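Local coordinates for RimK-related lysine biosynthesis protein (Thermococcus kodakarensis, PDB 5K2M) that probably acts as an ATP-dependent, magnesium-requiring ligase of the RimK family, LysX subfamily, in amino-acid biosynthesis, and binds ADP in an ATP-grasp domain, at residues E98-L103 / L109-S114; S121-G126 / E146-M151; L132-D137 / Q162-K167. All blocks are in the same frame, centred on the assembly; numbering follows the deposited sequence.

Contact 1: E98-L103 / L109-S114; sequences EWKAAL and LRVPDS
Lys100 packs on Val111 and bonds to Ser114 in a strand-to-helix contact within the ATP-grasp domain, where strand 99-102, the outermost strand, within this chain, of a four-stranded antiparallel sheet, meets the short helix 111-115. The chain returns after only a few residues, and the CA atoms of Lys100 and Val111 are 6.4 Å apart. The aliphatic part of Lys100 does the packing: its CB lies 3.8 Å from Val111 CG1, and its CG 4.0 Å from Val111 CG2, the two side chains running antiparallel alongside one another. Farther along the strand, Ala102 CB adds a looser apolar touch on Val111 CG2, at 4.4 Å. A bend at chi2 (78°) carries the remainder of Lys100 along to Ser114. Its ammonium group is also hydrogen-bonded to the carbonyl oxygen of Pro38 of the second subunit, whose strand pairs antiparallel with Ala101 and Ala102. An alanine here would take away the amine, and both the hydroxyl of Ser114 and that carbonyl of the second subunit would probably be left without this donor. Within the chain, Lys100 NZ donates to Ser114 OG over 3.1 Å.

Contact 2: S121-G126 / E146-M151; sequences SKPVFG and EHRKWM. With ADP (adenosine-5'-diphosphate), chain O.
Arg148 NH1 is gripped by two waters, which link it to Ser121 and Lys122. Water 1 accepts from Arg148 NH1 at 2.7 Å and is hydrogen-bonded to Ser121 OG at 2.9 Å. Water 2 accepts from Arg148 NH1 at 3.0 Å and lies 2.6 Å from Lys122 O, to which it probably donates. The direct approach is not a bond: Arg148 NH1 stands 3.3 Å from Ser121 OG, but the arrangement is too bent for a hydrogen bond. Nor can Pro123 N serve this group, since a proline nitrogen carries no proton to donate and is no acceptor; the proline instead crosses the arginine side chain at about a right angle, its CD toward NH1. Arg148 leaves helix 138-150 and bends at chi2 (-71°), which brings its guanidinium up to strand 119-122. There water 2 lies in the guanidinium plane at its edge, while Arg148 NH2 is held by the backbone oxygen of Tyr156.

Neighbouring residues of the segment serve opposite sides. Ser121 points its CB toward the helix; Lys122 sets off away from it, and its ammonium reaches ADP in the nucleotide pocket of the ATP-grasp domain. With a bend at chi3 (80°), Lys122 NZ donates to ADP O2A at 2.7 Å and to ADP N7 at 3.1 Å, with Gln162 OE1 as a third partner. One ammonium thus ties the alpha-phosphate to the base, and its charge probably helps to offset that of the diphosphate. On the helix side, a buried cation is served by two waters and one carbonyl oxygen, Tyr156 O, the Ser121 hydroxyl and Lys122 O being reached through the waters, so the polar link between the two segments probably runs through those waters.

Contact 3: L132-D137 / Q162-K167; sequences LAKVND and QEFVEK. With ADP (adenosine-5'-diphosphate), chain O.
Lys134 lays its CE over the centre of one face of the Phe164 ring, 3.3 Å from Lys134 CE to the ring centroid and 13° off the ring normal, which makes a CH-pi contact. The charge sits farther above the same face: Lys134 NZ is 4.5 Å from the Phe164 centroid, a cation-pi geometry. Lys134 reaches the ring with an extended chain until chi4 (-76°), where it turns. That turn directs Lys134 NZ to Asn136 OD1 at 3.0 Å, the donor tilted 22° from the carbonyl plane, so the ammonium is shared between a residue just past its own strand and the aromatic face.

Phe164 follows strand 159-163, and its backbone neighbours line the adenine pocket of the ATP-grasp fold. Glu163 O accepts from ADP N6 at 3.0 Å, and Val165 N donates to ADP N1, also at 3.0 Å and nearly straight, so the residues flanking Phe164 read the amino group and the adjacent ring nitrogen. Gln162 OE1 is a second acceptor for ADP N6 at 3.0 Å, and beyond C2, Lys167 NZ donates to ADP N3 at 2.8 Å. From the other segment, Leu132 CD1 packs on ADP C8 at 3.6 Å.

Outside this shell, Gln162 NE2 is held by Asn240 OD1, and Lys167 NZ has a second partner in Trp192 O. Trp192 also touches Lys134. Val120 packs on Phe164 from strand 119-122, while Asn136 ND2 bonds to Asp137 OD2 and Asp139 OD2 of the third subunit.

In the fold
All three contacts reach the same four-stranded antiparallel sheet, ordered 99-102, 159-163, 119-122, 133-135. Contact 1 holds 99-102 and contact 3 holds 133-135, the outermost strands within this chain, the latter with inner strand 159-163; contact 1 is partly buried beside the second subunit, and contact 3 lies at the surface. Contact 2, from an inner strand, is buried. Contact 3 touches both others: Glu98 O meets Glu163 N at 2.9 Å, and Lys122 NZ meets Gln162 OE1 at 2.7 Å; contacts 1 and 2 do not touch. A lysine-serine bond with apolar packing, a water-bridged arginine and a lysine in CH-pi and cation-pi contact with a phenylalanine distinguish the three, and contacts 2 and 3 share ADP.

Contact 1: E98-L103 / L109-S114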
loop_
_atom_site.group_PDB
_atom_site.type_symbol
_atom_site.label_atom_id
_atom_site.label_comp_id
_atom_site.label_asym_id
_atom_site.label_seq_id
_atom_site.Cartn_x
_atom_site.Cartn_y
_atom_site.Cartn_z
ATOM N N GLU A 98 -22.513 27.532 -46.184
ATOM C CA GLU A 98 -21.739 28.413 -45.317
ATOM C C GLU A 98 -22.080 28.129 -43.874
ATOM O O GLU A 98 -23.254 28.052 -43.530
ATOM C CB GLU A 98 -22.082 29.866 -45.590
ATOM C CG GLU A 98 -20.869 30.749 -45.685
ATOM C CD GLU A 98 -20.422 30.878 -47.116
ATOM O OE1 GLU A 98 -19.493 30.133 -47.511
ATOM O OE2 GLU A 98 -21.035 31.698 -47.843
ATOM N N TRP A 99 -21.058 28.007 -43.030
ATOM C CA TRP A 99 -21.260 27.668 -41.635
ATOM C C TRP A 99 -20.366 28.480 -40.723
ATOM O O TRP A 99 -19.357 29.052 -41.141
ATOM C CB TRP A 99 -21.005 26.174 -41.405
ATOM C CG TRP A 99 -19.600 25.799 -41.670
ATOM C CD1 TRP A 99 -19.038 25.528 -42.884
ATOM C CD2 TRP A 99 -18.559 25.683 -40.706
ATOM N NE1 TRP A 99 -17.700 25.247 -42.734
ATOM C CE2 TRP A 99 -17.380 25.334 -41.404
ATOM C CE3 TRP A 99 -18.503 25.849 -39.315
ATOM C CZ2 TRP A 99 -16.164 25.131 -40.759
ATOM C CZ3 TRP A 99 -17.299 25.652 -38.677
ATOM C CH2 TRP A 99 -16.142 25.290 -39.399
ATOM N N LYS A 100 -20.743 28.502 -39.451
ATOM C CA LYS A 100 -19.988 29.221 -38.445
ATOM C C LYS A 100 -20.176 28.512 -37.103
ATOM O O LYS A 100 -21.252 27.973 -36.827
ATOM C CB LYS A 100 -20.477 30.665 -38.394
ATOM C CG LYS A 100 -19.436 31.675 -37.945
ATOM C CD LYS A 100 -18.450 32.041 -39.042
ATOM C CE LYS A 100 -17.351 32.913 -38.457
ATOM N NZ LYS A 100 -16.364 33.337 -39.481
ATOM N N ALA A 101 -19.118 28.466 -36.301
ATOM C CA ALA A 101 -19.187 27.865 -34.985
ATOM C C ALA A 101 -18.614 28.804 -33.926
ATOM O O ALA A 101 -17.564 29.449 -34.125
ATOM C CB ALA A 101 -18.460 26.524 -34.968
ATOM N N ALA A 102 -19.329 28.893 -32.812
ATOM C CA ALA A 102 -18.896 29.669 -31.655
ATOM C C ALA A 102 -18.932 28.796 -30.405
ATOM O O ALA A 102 -19.627 27.765 -30.358
ATOM C CB ALA A 102 -19.778 30.898 -31.481
ATOM N N LEU A 103 -18.195 29.238 -29.394
ATOM C CA LEU A 103 -17.971 28.470 -28.187
ATOM C C LEU A 103 -18.598 29.115 -26.961
ATOM O O LEU A 103 -18.399 28.638 -25.850
ATOM C CB LEU A 103 -16.465 28.304 -27.956
ATOM C CG LEU A 103 -15.752 27.196 -28.722
ATOM C CD1 LEU A 103 -16.418 25.852 -28.475
ATOM C CD2 LEU A 103 -15.687 27.494 -30.210
ATOM N N LEU A 109 -23.369 35.589 -30.871
ATOM C CA LEU A 109 -23.912 36.889 -31.277
ATOM C C LEU A 109 -23.222 37.489 -32.501
ATOM O O LEU A 109 -23.814 38.277 -33.228
ATOM C CB LEU A 109 -23.793 37.883 -30.112
ATOM C CG LEU A 109 -24.985 38.136 -29.182
ATOM C CD1 LEU A 109 -26.235 37.337 -29.507
ATOM C CD2 LEU A 109 -24.590 37.968 -27.723
ATOM N N ARG A 110 -21.966 37.127 -32.709
ATOM C CA ARG A 110 -21.190 37.611 -33.845
ATOM C C ARG A 110 -21.339 36.786 -35.117
ATOM O O ARG A 110 -20.832 37.180 -36.157
ATOM C CB ARG A 110 -19.719 37.675 -33.449
ATOM C CG ARG A 110 -19.504 38.583 -32.258
ATOM C CD ARG A 110 -18.199 39.320 -32.379
ATOM N NE ARG A 110 -17.060 38.410 -32.273
ATOM C CZ ARG A 110 -16.562 37.954 -31.129
ATOM N NH1 ARG A 110 -17.100 38.289 -29.955
ATOM N NH2 ARG A 110 -15.523 37.137 -31.164
ATOM N N VAL A 111 -22.033 35.656 -35.040
ATOM C CA VAL A 111 -22.181 34.768 -36.191
ATOM C C VAL A 111 -22.883 35.452 -37.395
ATOM O O VAL A 111 -22.469 35.251 -38.521
ATOM C CB VAL A 111 -22.869 33.456 -35.770
ATOM C CG1 VAL A 111 -23.346 32.670 -36.970
ATOM C CG2 VAL A 111 -21.901 32.629 -34.946
ATOM N N PRO A 112 -23.919 36.284 -37.154
ATOM C CA PRO A 112 -24.568 37.009 -38.268
ATOM C C PRO A 112 -23.660 37.987 -39.025
ATOM O O PRO A 112 -23.935 38.301 -40.180
ATOM C CB PRO A 112 -25.703 37.759 -37.583
ATOM C CG PRO A 112 -25.991 36.949 -36.371
ATOM C CD PRO A 112 -24.654 36.475 -35.894
ATOM N N ASP A 113 -22.589 38.441 -38.377
ATOM C CA ASP A 113 -21.558 39.256 -39.020
ATOM C C ASP A 113 -21.012 38.583 -40.305
ATOM O O ASP A 113 -20.743 39.259 -41.295
ATOM C CB ASP A 113 -20.389 39.530 -38.042
ATOM C CG ASP A 113 -20.842 40.125 -36.681
ATOM O OD1 ASP A 113 -22.054 40.368 -36.485
ATOM O OD2 ASP A 113 -19.967 40.354 -35.802
ATOM N N SER A 114 -20.840 37.259 -40.261
ATOM C CA SER A 114 -20.375 36.456 -41.409
ATOM C C SER A 114 -21.530 35.964 -42.265
ATOM O O SER A 114 -21.477 36.027 -43.483
ATOM C CB SER A 114 -19.629 35.194 -40.926
ATOM O OG SER A 114 -18.509 35.493 -40.106
#

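Contact 2: S121-G126 / E146-M151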
loop_
_atom_site.group_PDB
_atom_site.type_symbol
_atom_site.label_atom_id
_atom_site.label_comp_id
_atom_site.label_asym_id
_atom_site.label_seq_id
_atom_site.Cartn_x
_atom_site.Cartn_y
_atom_site.Cartn_z
ATOM N N SER A 121 -29.845 27.573 -36.839
ATOM C CA SER A 121 -29.223 27.096 -35.626
ATOM C C SER A 121 -29.584 25.617 -35.460
ATOM O O SER A 121 -30.736 25.232 -35.662
ATOM C CB SER A 121 -29.774 27.877 -34.431
ATOM O OG SER A 121 -29.307 27.329 -33.220
ATOM N N LYS A 122 -28.618 24.797 -35.082
ATOM C CA LYS A 122 -28.904 23.390 -34.847
ATOM C C LYS A 122 -27.892 22.802 -33.887
ATOM O O LYS A 122 -26.742 23.242 -33.868
ATOM C CB LYS A 122 -28.915 22.612 -36.166
ATOM C CG LYS A 122 -27.590 22.594 -36.879
ATOM C CD LYS A 122 -27.652 21.781 -38.156
ATOM C CE LYS A 122 -28.275 22.527 -39.317
ATOM N NZ LYS A 122 -28.007 21.843 -40.624
ATOM N N PRO A 123 -28.328 21.831 -33.063
ATOM C CA PRO A 123 -27.433 21.206 -32.108
ATOM C C PRO A 123 -26.507 20.231 -32.819
ATOM O O PRO A 123 -26.847 19.666 -33.871
ATOM C CB PRO A 123 -28.381 20.473 -31.156
ATOM C CG PRO A 123 -29.553 20.125 -32.012
ATOM C CD PRO A 123 -29.661 21.201 -33.057
ATOM N N VAL A 124 -25.346 20.044 -32.229
ATOM C CA VAL A 124 -24.272 19.328 -32.877
ATOM C C VAL A 124 -24.530 17.803 -32.944
ATOM O O VAL A 124 -24.066 17.121 -33.857
ATOM C CB VAL A 124 -22.948 19.729 -32.181
ATOM C CG1 VAL A 124 -22.708 18.933 -30.897
ATOM C CG2 VAL A 124 -21.799 19.628 -33.140
ATOM N N PHE A 125 -25.334 17.276 -32.022
ATOM C CA PHE A 125 -25.505 15.828 -31.902
ATOM C C PHE A 125 -26.903 15.343 -32.263
ATOM O O PHE A 125 -27.195 14.149 -32.144
ATOM C CB PHE A 125 -25.168 15.378 -30.478
ATOM C CG PHE A 125 -26.090 15.928 -29.446
ATOM C CD1 PHE A 125 -25.830 17.160 -28.856
ATOM C CD2 PHE A 125 -27.229 15.239 -29.080
ATOM C CE1 PHE A 125 -26.687 17.684 -27.921
ATOM C CE2 PHE A 125 -28.086 15.751 -28.128
ATOM C CZ PHE A 125 -27.819 16.975 -27.545
ATOM N N GLY A 126 -27.765 16.242 -32.706
ATOM C CA GLY A 126 -29.152 15.893 -32.962
ATOM C C GLY A 126 -29.415 15.100 -34.234
ATOM O O GLY A 126 -28.513 14.854 -35.026
ATOM N N GLU A 146 -30.418 32.235 -25.373
ATOM C CA GLU A 146 -30.934 32.220 -23.987
ATOM C C GLU A 146 -31.396 30.823 -23.603
ATOM O O GLU A 146 -31.100 30.333 -22.519
ATOM C CB GLU A 146 -32.116 33.196 -23.793
ATOM C CG GLU A 146 -31.772 34.520 -23.126
ATOM C CD GLU A 146 -31.304 34.368 -21.679
ATOM O OE1 GLU A 146 -32.124 34.023 -20.786
ATOM O OE2 GLU A 146 -30.098 34.603 -21.448
ATOM N N HIS A 147 -32.136 30.179 -24.490
ATOM C CA HIS A 147 -32.630 28.833 -24.187
ATOM C C HIS A 147 -31.523 27.788 -24.162
ATOM O O HIS A 147 -31.484 26.970 -23.249
ATOM C CB HIS A 147 -33.774 28.443 -25.122
ATOM C CG HIS A 147 -35.016 29.234 -24.873
ATOM N ND1 HIS A 147 -36.142 28.696 -24.287
ATOM C CD2 HIS A 147 -35.287 30.545 -25.067
ATOM C CE1 HIS A 147 -37.059 29.636 -24.161
ATOM N NE2 HIS A 147 -36.565 30.766 -24.624
ATOM N N ARG A 148 -30.610 27.826 -25.128
ATOM C CA ARG A 148 -29.475 26.900 -25.133
ATOM C C ARG A 148 -28.648 27.013 -23.850
ATOM O O ARG A 148 -28.224 26.010 -23.283
ATOM C CB ARG A 148 -28.576 27.160 -26.333
ATOM C CG ARG A 148 -29.198 26.793 -27.662
ATOM C CD ARG A 148 -29.327 25.297 -27.845
ATOM N NE ARG A 148 -29.347 25.018 -29.273
ATOM C CZ ARG A 148 -28.255 24.965 -30.039
ATOM N NH1 ARG A 148 -28.399 24.749 -31.339
ATOM N NH2 ARG A 148 -27.024 25.110 -29.517
ATOM N N LYS A 149 -28.429 28.246 -23.414
ATOM C CA LYS A 149 -27.708 28.561 -22.186
ATOM C C LYS A 149 -28.250 27.786 -20.982
ATOM O O LYS A 149 -27.477 27.182 -20.238
ATOM C CB LYS A 149 -27.809 30.072 -21.939
ATOM C CG LYS A 149 -27.277 30.607 -20.614
ATOM C CD LYS A 149 -27.871 31.988 -20.335
ATOM C CE LYS A 149 -26.967 32.863 -19.480
ATOM N NZ LYS A 149 -26.781 32.315 -18.109
ATOM N N TRP A 150 -29.570 27.793 -20.802
ATOM C CA TRP A 150 -30.186 27.160 -19.634
ATOM C C TRP A 150 -30.491 25.682 -19.802
ATOM O O TRP A 150 -31.017 25.063 -18.890
ATOM C CB TRP A 150 -31.453 27.914 -19.204
ATOM C CG TRP A 150 -31.151 29.228 -18.567
ATOM C CD1 TRP A 150 -31.579 30.451 -18.981
ATOM C CD2 TRP A 150 -30.323 29.459 -17.414
ATOM N NE1 TRP A 150 -31.087 31.432 -18.153
ATOM C CE2 TRP A 150 -30.311 30.853 -17.183
ATOM C CE3 TRP A 150 -29.595 28.623 -16.550
ATOM C CZ2 TRP A 150 -29.604 31.436 -16.117
ATOM C CZ3 TRP A 150 -28.885 29.203 -15.496
ATOM C CH2 TRP A 150 -28.897 30.599 -15.292
ATOM N N MET A 151 -30.160 25.093 -20.943
ATOM C CA MET A 151 -30.335 23.652 -21.082
ATOM C C MET A 151 -29.154 22.944 -20.433
ATOM O O MET A 151 -28.032 23.447 -20.459
ATOM C CB MET A 151 -30.529 23.261 -22.541
ATOM C CG MET A 151 -31.843 23.803 -23.075
ATOM S SD MET A 151 -32.078 23.609 -24.838
ATOM C CE MET A 151 -33.053 22.118 -24.814
HETATM P PB ADP O . -30.903 16.477 -38.561
HETATM O O1B ADP O . -31.660 15.902 -39.727
HETATM O O2B ADP O . -31.770 16.851 -37.383
HETATM O O3B ADP O . -29.695 15.689 -38.120
HETATM P PA ADP O . -30.275 18.474 -40.561
HETATM O O1A ADP O . -30.279 17.351 -41.578
HETATM O O2A ADP O . -29.128 19.428 -40.653
HETATM O O3A ADP O . -30.359 17.919 -39.057
HETATM O "O5'" ADP O . -31.633 19.317 -40.689
HETATM C "C5'" ADP O . -32.885 18.685 -40.836
HETATM C "C4'" ADP O . -33.615 19.263 -42.037
HETATM O "O4'" ADP O . -33.817 20.667 -41.842
HETATM C "C3'" ADP O . -32.891 19.113 -43.366
HETATM O "O3'" ADP O . -33.217 17.873 -44.015
HETATM C "C2'" ADP O . -33.407 20.318 -44.127
HETATM O "O2'" ADP O . -34.683 20.074 -44.716
HETATM C "C1'" ADP O . -33.607 21.368 -43.061
HETATM N N9 ADP O . -32.406 22.205 -42.939
HETATM C C8 ADP O . -31.360 21.991 -42.114
HETATM N N7 ADP O . -30.411 22.933 -42.260
HETATM C C5 ADP O . -30.855 23.768 -43.217
HETATM C C6 ADP O . -30.361 24.990 -43.851
HETATM N N6 ADP O . -29.168 25.511 -43.493
HETATM N N1 ADP O . -31.139 25.557 -44.795
HETATM C C2 ADP O . -32.323 25.048 -45.160
HETATM N N3 ADP O . -32.842 23.942 -44.629
HETATM C C4 ADP O . -32.166 23.279 -43.667
HETATM O O HOH W 1 -30.951 25.206 -32.117
HETATM O O HOH W 2 -25.545 24.798 -32.099
#

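Contact 3: L132-D137 / Q162-K167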
loop_
_atom_site.group_PDB
_atom_site.type_symbol
_atom_site.label_atom_id
_atom_site.label_comp_id
_atom_site.label_asym_id
_atom_site.label_seq_id
_atom_site.Cartn_x
_atom_site.Cartn_y
_atom_site.Cartn_z
ATOM N N LEU A 132 -33.892 22.274 -34.518
ATOM C CA LEU A 132 -33.571 23.146 -35.645
ATOM C C LEU A 132 -34.319 24.460 -35.456
ATOM O O LEU A 132 -35.495 24.450 -35.107
ATOM C CB LEU A 132 -33.992 22.500 -36.967
ATOM C CG LEU A 132 -33.007 21.581 -37.708
ATOM C CD1 LEU A 132 -32.075 22.385 -38.592
ATOM C CD2 LEU A 132 -32.193 20.711 -36.755
ATOM N N ALA A 133 -33.635 25.584 -35.652
ATOM C CA ALA A 133 -34.270 26.896 -35.590
ATOM C C ALA A 133 -33.858 27.765 -36.769
ATOM O O ALA A 133 -32.673 27.872 -37.087
ATOM C CB ALA A 133 -33.922 27.598 -34.294
ATOM N N LYS A 134 -34.851 28.392 -37.399
ATOM C CA LYS A 134 -34.629 29.428 -38.397
ATOM C C LYS A 134 -34.689 30.784 -37.701
ATOM O O LYS A 134 -35.725 31.171 -37.147
ATOM C CB LYS A 134 -35.692 29.340 -39.485
ATOM C CG LYS A 134 -35.511 30.296 -40.646
ATOM C CD LYS A 134 -36.545 30.010 -41.716
ATOM C CE LYS A 134 -36.304 30.806 -42.987
ATOM N NZ LYS A 134 -36.715 32.214 -42.825
ATOM N N VAL A 135 -33.568 31.499 -37.750
ATOM C CA VAL A 135 -33.380 32.747 -37.033
ATOM C C VAL A 135 -33.280 33.897 -38.021
ATOM O O VAL A 135 -32.310 33.991 -38.768
ATOM C CB VAL A 135 -32.089 32.665 -36.214
ATOM C CG1 VAL A 135 -31.818 33.967 -35.469
ATOM C CG2 VAL A 135 -32.174 31.500 -35.252
ATOM N N ASN A 136 -34.273 34.785 -37.990
ATOM C CA ASN A 136 -34.406 35.857 -38.969
ATOM C C ASN A 136 -33.854 37.198 -38.508
ATOM O O ASN A 136 -33.635 38.092 -39.330
ATOM C CB ASN A 136 -35.873 36.033 -39.354
ATOM C CG ASN A 136 -36.468 34.787 -39.962
ATOM O OD1 ASN A 136 -35.784 34.018 -40.633
ATOM N ND2 ASN A 136 -37.748 34.573 -39.724
ATOM N N ASP A 137 -33.635 37.349 -37.202
ATOM C CA ASP A 137 -33.109 38.592 -36.673
ATOM C C ASP A 137 -32.430 38.417 -35.328
ATOM O O ASP A 137 -32.375 37.316 -34.788
ATOM C CB ASP A 137 -34.219 39.663 -36.601
ATOM C CG ASP A 137 -35.395 39.246 -35.731
ATOM O OD1 ASP A 137 -35.190 38.549 -34.712
ATOM O OD2 ASP A 137 -36.533 39.649 -36.066
ATOM N N GLN A 162 -25.634 27.550 -39.817
ATOM C CA GLN A 162 -25.472 27.629 -41.264
ATOM C C GLN A 162 -26.260 28.806 -41.805
ATOM O O GLN A 162 -27.192 29.274 -41.167
ATOM C CB GLN A 162 -26.012 26.370 -41.938
ATOM C CG GLN A 162 -25.206 25.110 -41.699
ATOM C CD GLN A 162 -25.874 23.896 -42.325
ATOM O OE1 GLN A 162 -27.079 23.743 -42.239
ATOM N NE2 GLN A 162 -25.091 23.033 -42.952
ATOM N N GLU A 163 -25.873 29.288 -42.978
ATOM C CA GLU A 163 -26.752 30.138 -43.780
ATOM C C GLU A 163 -28.060 29.398 -44.038
ATOM O O GLU A 163 -28.053 28.183 -44.230
ATOM C CB GLU A 163 -26.100 30.483 -45.126
ATOM C CG GLU A 163 -25.904 29.289 -46.051
ATOM C CD GLU A 163 -25.215 29.640 -47.359
ATOM O OE1 GLU A 163 -25.297 30.798 -47.798
ATOM O OE2 GLU A 163 -24.570 28.754 -47.949
ATOM N N PHE A 164 -29.180 30.116 -44.060
ATOM C CA PHE A 164 -30.439 29.498 -44.475
ATOM C C PHE A 164 -30.402 29.296 -45.984
ATOM O O PHE A 164 -30.256 30.251 -46.748
ATOM C CB PHE A 164 -31.643 30.342 -44.086
ATOM C CG PHE A 164 -32.960 29.789 -44.574
ATOM C CD1 PHE A 164 -33.549 28.695 -43.949
ATOM C CD2 PHE A 164 -33.623 30.372 -45.644
ATOM C CE1 PHE A 164 -34.762 28.189 -44.390
ATOM C CE2 PHE A 164 -34.843 29.874 -46.080
ATOM C CZ PHE A 164 -35.407 28.774 -45.462
ATOM N N VAL A 165 -30.513 28.043 -46.408
ATOM C CA VAL A 165 -30.523 27.724 -47.824
ATOM C C VAL A 165 -31.965 27.658 -48.321
ATOM O O VAL A 165 -32.800 26.974 -47.726
ATOM C CB VAL A 165 -29.786 26.405 -48.097
ATOM C CG1 VAL A 165 -29.843 26.065 -49.576
ATOM C CG2 VAL A 165 -28.347 26.496 -47.608
ATOM N N GLU A 166 -32.250 28.382 -49.406
ATOM C CA GLU A 166 -33.580 28.397 -50.009
ATOM C C GLU A 166 -33.691 27.212 -50.946
ATOM O O GLU A 166 -33.226 27.263 -52.077
ATOM C CB GLU A 166 -33.829 29.705 -50.764
ATOM C CG GLU A 166 -33.866 30.930 -49.859
ATOM C CD GLU A 166 -34.067 32.228 -50.621
ATOM O OE1 GLU A 166 -33.534 33.260 -50.171
ATOM O OE2 GLU A 166 -34.747 32.226 -51.674
ATOM N N LYS A 167 -34.304 26.144 -50.450
ATOM C CA LYS A 167 -34.413 24.896 -51.185
ATOM C C LYS A 167 -35.754 24.910 -51.900
ATOM O O LYS A 167 -36.670 25.616 -51.467
ATOM C CB LYS A 167 -34.364 23.695 -50.224
ATOM C CG LYS A 167 -33.278 23.761 -49.151
ATOM C CD LYS A 167 -33.255 22.532 -48.242
ATOM C CE LYS A 167 -34.543 22.327 -47.433
ATOM N NZ LYS A 167 -34.855 23.424 -46.471
HETATM P PB ADP O . -30.903 16.477 -38.561
HETATM O O1B ADP O . -31.660 15.902 -39.727
HETATM O O2B ADP O . -31.770 16.851 -37.383
HETATM O O3B ADP O . -29.695 15.689 -38.120
HETATM P PA ADP O . -30.275 18.474 -40.561
HETATM O O1A ADP O . -30.279 17.351 -41.578
HETATM O O2A ADP O . -29.128 19.428 -40.653
HETATM O O3A ADP O . -30.359 17.919 -39.057
HETATM O "O5'" ADP O . -31.633 19.317 -40.689
HETATM C "C5'" ADP O . -32.885 18.685 -40.836
HETATM C "C4'" ADP O . -33.615 19.263 -42.037
HETATM O "O4'" ADP O . -33.817 20.667 -41.842
HETATM C "C3'" ADP O . -32.891 19.113 -43.366
HETATM O "O3'" ADP O . -33.217 17.873 -44.015
HETATM C "C2'" ADP O . -33.407 20.318 -44.127
HETATM O "O2'" ADP O . -34.683 20.074 -44.716
HETATM C "C1'" ADP O . -33.607 21.368 -43.061
HETATM N N9 ADP O . -32.406 22.205 -42.939
HETATM C C8 ADP O . -31.360 21.991 -42.114
HETATM N N7 ADP O . -30.411 22.933 -42.260
HETATM C C5 ADP O . -30.855 23.768 -43.217
HETATM C C6 ADP O . -30.361 24.990 -43.851
HETATM N N6 ADP O . -29.168 25.511 -43.493
HETATM N N1 ADP O . -31.139 25.557 -44.795
HETATM C C2 ADP O . -32.323 25.048 -45.160
HETATM N N3 ADP O . -32.842 23.942 -44.629
HETATM C C4 ADP O . -32.166 23.279 -43.667
#